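Long-range contacts in ABC transporter (PDB 4G68), which probably acts as the solute-binding component of an ABC importer, capturing sugars released from xylan outside the cell for uptake: residues C[101-106]-C[137-142]; C[219-224]-C[387-392]. All coordinates share one frame; numbering follows the deposited sequence.

Interaction 1: residues C[101-106]-C[137-142]; sequences TWAGGF and DNVTYN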
loop_
_atom_site.group_PDB
_atom_site.type_symbol
_atom_site.label_atom_id
_atom_site.label_comp_id
_atom_site.label_asym_id
_atom_site.label_seq_id
_atom_site.Cartn_x
_atom_site.Cartn_y
_atom_site.Cartn_z
ATOM N N THR C 101 -4.543 -6.417 9.014
ATOM C CA THR C 101 -4.091 -5.087 9.479
ATOM C C THR C 101 -2.872 -4.618 8.656
ATOM O O THR C 101 -2.427 -5.337 7.721
ATOM C CB THR C 101 -3.782 -5.095 10.980
ATOM O OG1 THR C 101 -3.816 -3.764 11.510
ATOM C CG2 THR C 101 -2.419 -5.749 11.236
ATOM N N TRP C 102 -2.420 -3.402 8.971
ATOM C CA TRP C 102 -1.170 -2.839 8.492
ATOM C C TRP C 102 -0.236 -2.816 9.641
ATOM O O TRP C 102 -0.508 -2.238 10.689
ATOM C CB TRP C 102 -1.336 -1.435 7.917
ATOM C CG TRP C 102 -2.208 -1.459 6.681
ATOM C CD1 TRP C 102 -1.810 -1.654 5.377
ATOM C CD2 TRP C 102 -3.658 -1.315 6.634
ATOM N NE1 TRP C 102 -2.885 -1.656 4.532
ATOM C CE2 TRP C 102 -4.035 -1.433 5.227
ATOM C CE3 TRP C 102 -4.649 -1.096 7.585
ATOM C CZ2 TRP C 102 -5.365 -1.324 4.804
ATOM C CZ3 TRP C 102 -5.976 -0.961 7.163
ATOM C CH2 TRP C 102 -6.333 -1.086 5.805
ATOM N N ALA C 103 0.865 -3.510 9.469
ATOM C CA ALA C 103 1.838 -3.665 10.544
ATOM C C ALA C 103 2.618 -2.380 10.712
ATOM O O ALA C 103 2.643 -1.540 9.795
ATOM C CB ALA C 103 2.785 -4.797 10.220
ATOM N N GLY C 104 3.278 -2.261 11.867
ATOM C CA GLY C 104 4.012 -1.056 12.211
ATOM C C GLY C 104 3.129 -0.077 12.966
ATOM O O GLY C 104 2.325 -0.488 13.824
ATOM N N GLY C 105 3.332 1.212 12.677
ATOM C CA GLY C 105 2.555 2.349 13.263
ATOM C C GLY C 105 1.041 2.277 13.377
ATOM O O GLY C 105 0.493 2.637 14.438
ATOM N N PHE C 106 0.361 1.809 12.320
ATOM C CA PHE C 106 -1.110 1.677 12.340
ATOM C C PHE C 106 -1.542 0.729 13.429
ATOM O O PHE C 106 -2.574 0.921 14.062
ATOM C CB PHE C 106 -1.580 1.110 11.020
ATOM C CG PHE C 106 -3.080 0.905 10.917
ATOM C CD1 PHE C 106 -3.901 1.937 10.439
ATOM C CD2 PHE C 106 -3.671 -0.340 11.210
ATOM C CE1 PHE C 106 -5.293 1.753 10.314
ATOM C CE2 PHE C 106 -5.051 -0.527 11.050
ATOM C CZ PHE C 106 -5.855 0.511 10.593
ATOM N N ASP C 137 9.770 -8.134 11.091
ATOM C CA ASP C 137 10.220 -6.835 11.664
ATOM C C ASP C 137 9.065 -5.861 11.999
ATOM O O ASP C 137 9.023 -5.304 13.101
ATOM C CB ASP C 137 11.219 -6.136 10.732
ATOM C CG ASP C 137 12.443 -7.003 10.433
ATOM O OD1 ASP C 137 12.561 -8.096 11.028
ATOM O OD2 ASP C 137 13.287 -6.580 9.607
ATOM N N ASN C 138 8.146 -5.642 11.051
ATOM C CA ASN C 138 7.083 -4.668 11.291
ATOM C C ASN C 138 6.013 -5.088 12.308
ATOM O O ASN C 138 5.465 -4.220 12.976
ATOM C CB ASN C 138 6.453 -4.208 9.984
ATOM C CG ASN C 138 7.295 -3.173 9.290
ATOM O OD1 ASN C 138 7.786 -2.278 9.930
ATOM N ND2 ASN C 138 7.454 -3.291 7.968
ATOM N N VAL C 139 5.750 -6.391 12.431
ATOM C CA VAL C 139 4.845 -6.940 13.434
ATOM C C VAL C 139 5.518 -7.158 14.814
ATOM O O VAL C 139 4.890 -7.659 15.729
ATOM C CB VAL C 139 4.169 -8.263 12.956
ATOM C CG1 VAL C 139 3.332 -8.036 11.682
ATOM C CG2 VAL C 139 5.208 -9.357 12.715
ATOM N N THR C 140 6.790 -6.761 14.944
ATOM C CA THR C 140 7.534 -6.878 16.196
ATOM C C THR C 140 7.416 -5.538 16.964
ATOM O O THR C 140 7.726 -4.466 16.433
ATOM C CB THR C 140 9.034 -7.228 15.965
ATOM O OG1 THR C 140 9.133 -8.460 15.236
ATOM C CG2 THR C 140 9.780 -7.406 17.308
ATOM N N TYR C 141 6.908 -5.622 18.195
ATOM C CA TYR C 141 6.808 -4.470 19.071
ATOM C C TYR C 141 7.370 -4.855 20.438
ATOM O O TYR C 141 6.955 -5.861 21.040
ATOM C CB TYR C 141 5.353 -4.056 19.224
ATOM C CG TYR C 141 4.622 -3.739 17.931
ATOM C CD1 TYR C 141 4.392 -2.417 17.536
ATOM C CD2 TYR C 141 4.151 -4.767 17.116
ATOM C CE1 TYR C 141 3.731 -2.137 16.353
ATOM C CE2 TYR C 141 3.460 -4.514 15.970
ATOM C CZ TYR C 141 3.261 -3.204 15.562
ATOM O OH TYR C 141 2.554 -3.003 14.404
ATOM N N ASN C 142 8.312 -4.045 20.912
ATOM C CA ASN C 142 8.992 -4.321 22.165
ATOM C C ASN C 142 9.563 -5.753 22.144
ATOM O O ASN C 142 9.460 -6.471 23.121
ATOM C CB ASN C 142 8.000 -4.158 23.311
ATOM C CG ASN C 142 7.307 -2.814 23.281
ATOM O OD1 ASN C 142 7.944 -1.776 23.500
ATOM N ND2 ASN C 142 5.993 -2.816 22.992
#
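The hydroxyl of Y141 donates to the carbonyl oxygen of G104, OH to O 2.6 Å, and this short bond joins the loop just past strand 98-102 to strand 140-141, both at the mixed sheet of a solute-binding protein of the PBP clan. The donor lies in the carbonyl plane, on a lone pair, with a C=O...donor angle of 115°, and the oxygen in turn sits at the edge of the Y141 ring, near its plane. G104 N is also near the hydroxyl, 2.7 Å from Y141 OH, which places the phenol beside both polar atoms of a single glycine. The case illustrates how a buried tyrosine can hold a chain that has just left its strand, here 98-102. G104 takes backbone angles (phi 91°) at which a CB would collide with A103 O.

In segment 137-142, residues 137-140 form a type I turn, closed by T140 N to D137 O at 3.2 Å. The turn brings the CB of N138 against A103 CB at 3.7 Å, while the amide end of N138 is held elsewhere, ND2 donating to T319 O on strand 317-325. V139 completes the apolar patch: with CG1 anti to its carbonyl carbon (chi1 -61°), that methyl reaches A103 CB at 3.6 Å.

Interaction 2: residues C[219-224]-C[387-392]; sequences LTRDAL and GSVPAW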
loop_
_atom_site.group_PDB
_atom_site.type_symbol
_atom_site.label_atom_id
_atom_site.label_comp_id
_atom_site.label_asym_id
_atom_site.label_seq_id
_atom_site.Cartn_x
_atom_site.Cartn_y
_atom_site.Cartn_z
ATOM N N LEU C 219 16.111 10.758 6.297
ATOM C CA LEU C 219 15.482 12.009 6.710
ATOM C C LEU C 219 13.962 11.867 6.906
ATOM O O LEU C 219 13.398 12.531 7.785
ATOM C CB LEU C 219 15.801 13.151 5.723
ATOM C CG LEU C 219 15.061 14.506 5.912
ATOM C CD1 LEU C 219 15.420 15.190 7.242
ATOM C CD2 LEU C 219 15.318 15.442 4.729
ATOM N N THR C 220 13.289 11.082 6.023
ATOM C CA THR C 220 11.912 10.698 6.220
ATOM C C THR C 220 11.743 9.977 7.587
ATOM O O THR C 220 10.919 10.388 8.436
ATOM C CB THR C 220 11.454 9.776 5.071
ATOM O OG1 THR C 220 11.206 10.581 3.899
ATOM C CG2 THR C 220 10.199 9.016 5.454
ATOM N N ARG C 221 12.564 8.954 7.804
ATOM C CA ARG C 221 12.458 8.143 9.025
ATOM C C ARG C 221 12.553 9.067 10.247
ATOM O O ARG C 221 11.714 8.995 11.124
ATOM C CB ARG C 221 13.504 7.036 9.033
ATOM C CG ARG C 221 13.182 5.866 8.086
ATOM C CD ARG C 221 14.086 4.653 8.435
ATOM N NE ARG C 221 14.465 3.653 7.398
ATOM C CZ ARG C 221 13.721 2.599 7.026
ATOM N NH1 ARG C 221 12.473 2.385 7.481
ATOM N NH2 ARG C 221 14.243 1.784 6.106
ATOM N N ASP C 222 13.529 9.973 10.222
ATOM C CA ASP C 222 13.834 10.914 11.305
ATOM C C ASP C 222 12.738 11.940 11.553
ATOM O O ASP C 222 12.487 12.305 12.698
ATOM C CB ASP C 222 15.175 11.630 11.033
ATOM C CG ASP C 222 16.356 10.747 11.280
ATOM O OD1 ASP C 222 16.131 9.666 11.878
ATOM O OD2 ASP C 222 17.497 11.125 10.922
ATOM N N ALA C 223 12.101 12.426 10.487
ATOM C CA ALA C 223 11.003 13.343 10.643
ATOM C C ALA C 223 9.832 12.596 11.252
ATOM O O ALA C 223 9.144 13.134 12.138
ATOM C CB ALA C 223 10.610 13.965 9.309
ATOM N N LEU C 224 9.627 11.352 10.816
ATOM C CA LEU C 224 8.462 10.584 11.263
ATOM C C LEU C 224 8.627 10.113 12.721
ATOM O O LEU C 224 7.627 9.909 13.421
ATOM C CB LEU C 224 8.154 9.408 10.325
ATOM C CG LEU C 224 7.790 9.724 8.871
ATOM C CD1 LEU C 224 7.749 8.453 8.059
ATOM C CD2 LEU C 224 6.465 10.449 8.756
ATOM N N GLY C 387 17.028 1.089 0.132
ATOM C CA GLY C 387 16.132 0.951 1.269
ATOM C C GLY C 387 14.658 1.250 0.955
ATOM O O GLY C 387 14.257 1.409 -0.196
ATOM N N SER C 388 13.830 1.334 1.999
ATOM C CA SER C 388 12.426 1.532 1.770
ATOM C C SER C 388 11.841 1.921 3.096
ATOM O O SER C 388 12.460 1.678 4.128
ATOM C CB SER C 388 11.760 0.239 1.256
ATOM O OG SER C 388 11.620 -0.721 2.321
ATOM N N VAL C 389 10.654 2.515 3.042
ATOM C CA VAL C 389 9.943 2.995 4.232
ATOM C C VAL C 389 8.446 2.961 3.929
ATOM O O VAL C 389 8.040 3.255 2.800
ATOM C CB VAL C 389 10.416 4.425 4.614
ATOM C CG1 VAL C 389 9.920 5.478 3.604
ATOM C CG2 VAL C 389 10.046 4.744 6.072
ATOM N N PRO C 390 7.607 2.532 4.899
ATOM C CA PRO C 390 6.146 2.460 4.571
ATOM C C PRO C 390 5.515 3.822 4.319
ATOM O O PRO C 390 6.074 4.858 4.721
ATOM C CB PRO C 390 5.527 1.811 5.834
ATOM C CG PRO C 390 6.680 1.059 6.494
ATOM C CD PRO C 390 7.900 1.930 6.224
ATOM N N ALA C 391 4.362 3.826 3.687
ATOM C CA ALA C 391 3.581 5.063 3.469
ATOM C C ALA C 391 3.326 5.715 4.810
ATOM O O ALA C 391 3.146 5.018 5.860
ATOM C CB ALA C 391 2.271 4.709 2.838
ATOM N N TRP C 392 3.282 7.050 4.823
ATOM C CA TRP C 392 3.303 7.769 6.146
ATOM C C TRP C 392 2.053 7.579 6.987
ATOM O O TRP C 392 2.075 7.664 8.231
ATOM C CB TRP C 392 3.571 9.249 5.876
ATOM C CG TRP C 392 4.959 9.556 5.279
ATOM C CD1 TRP C 392 5.818 8.711 4.567
ATOM C CD2 TRP C 392 5.610 10.861 5.281
ATOM N NE1 TRP C 392 6.968 9.379 4.184
ATOM C CE2 TRP C 392 6.890 10.693 4.571
ATOM C CE3 TRP C 392 5.273 12.123 5.811
ATOM C CZ2 TRP C 392 7.783 11.746 4.417
ATOM C CZ3 TRP C 392 6.154 13.165 5.609
ATOM C CH2 TRP C 392 7.389 12.979 4.921
HETATM O O HOH W 1 9.144 9.333 2.265
#
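The side chains of W392 and L224 cross at about a right angle, and the indole, followed outward, gives a worked example of a ring sharing its surface among unlike partners. From CB, CG lies anti to the carbonyl carbon (chi1 -65°), a torsion that brings the indole up to helix 217-224. W392 CG and CD2 lie under L224 CD2, a methyl set toward the rim, 3.6 Å from W392 CE3; its CH-pi contact over the face puts it 3.9 Å from the centroid of the six-membered ring. Over the same face, the other methyl, L224 CD1, sits above the five-membered ring, 4.0 Å from W392 CD1. NE1 then comes up against the CG2 methyl of T220 at 3.5 Å, and its N-H donates to a water in the plane of the ring, 2.9 Å from NE1, which itself donates to T220 OG1. At the benzo end CZ2 lies 3.7 Å from T220 OG1.

The tryptophan opens helix 392-395, after the N-cap A391, and its ring sits where that helix meets helices 217-224 and 233-248 in the helical part of the periplasmic-binding-protein-like fold; H404 stacks on the ring and F235, from helix 233-248, meets it at a slant. A leucine here would probably leave that water without its indole donor and open a gap beneath the L224 methyl.

Upstream, on strand 388-389, V389 CG1 touches T220 CG2, while its CG2 packs against the extended chain of R221, 3.9 Å from R221 CG. The guanidinium spreads over V389 CB on one face, and its NH2 comes within 2.7 Å of S388 O.

In the fold
Both segments of interaction 1 precede those of interaction 2; the centres are about 14 Å apart and the nearest atoms about 5 Å apart, without touching. Strand 317-325 and the residues just before it connect them: A103 and V320 share a backbone hydrogen bond at interaction 1, and V389 makes backbone hydrogen bonds with Y315 and G317 at interaction 2. Interaction 1 thus belongs to the mixed sheet, at the end of strand 98-102, whereas interaction 2 joins strand 388-389 to the helical part around 201-248. In interaction 2, 387-392 returns beside 219-224 after 162 intervening residues, consistent with the interwoven two-lobed fold of solute-binding proteins.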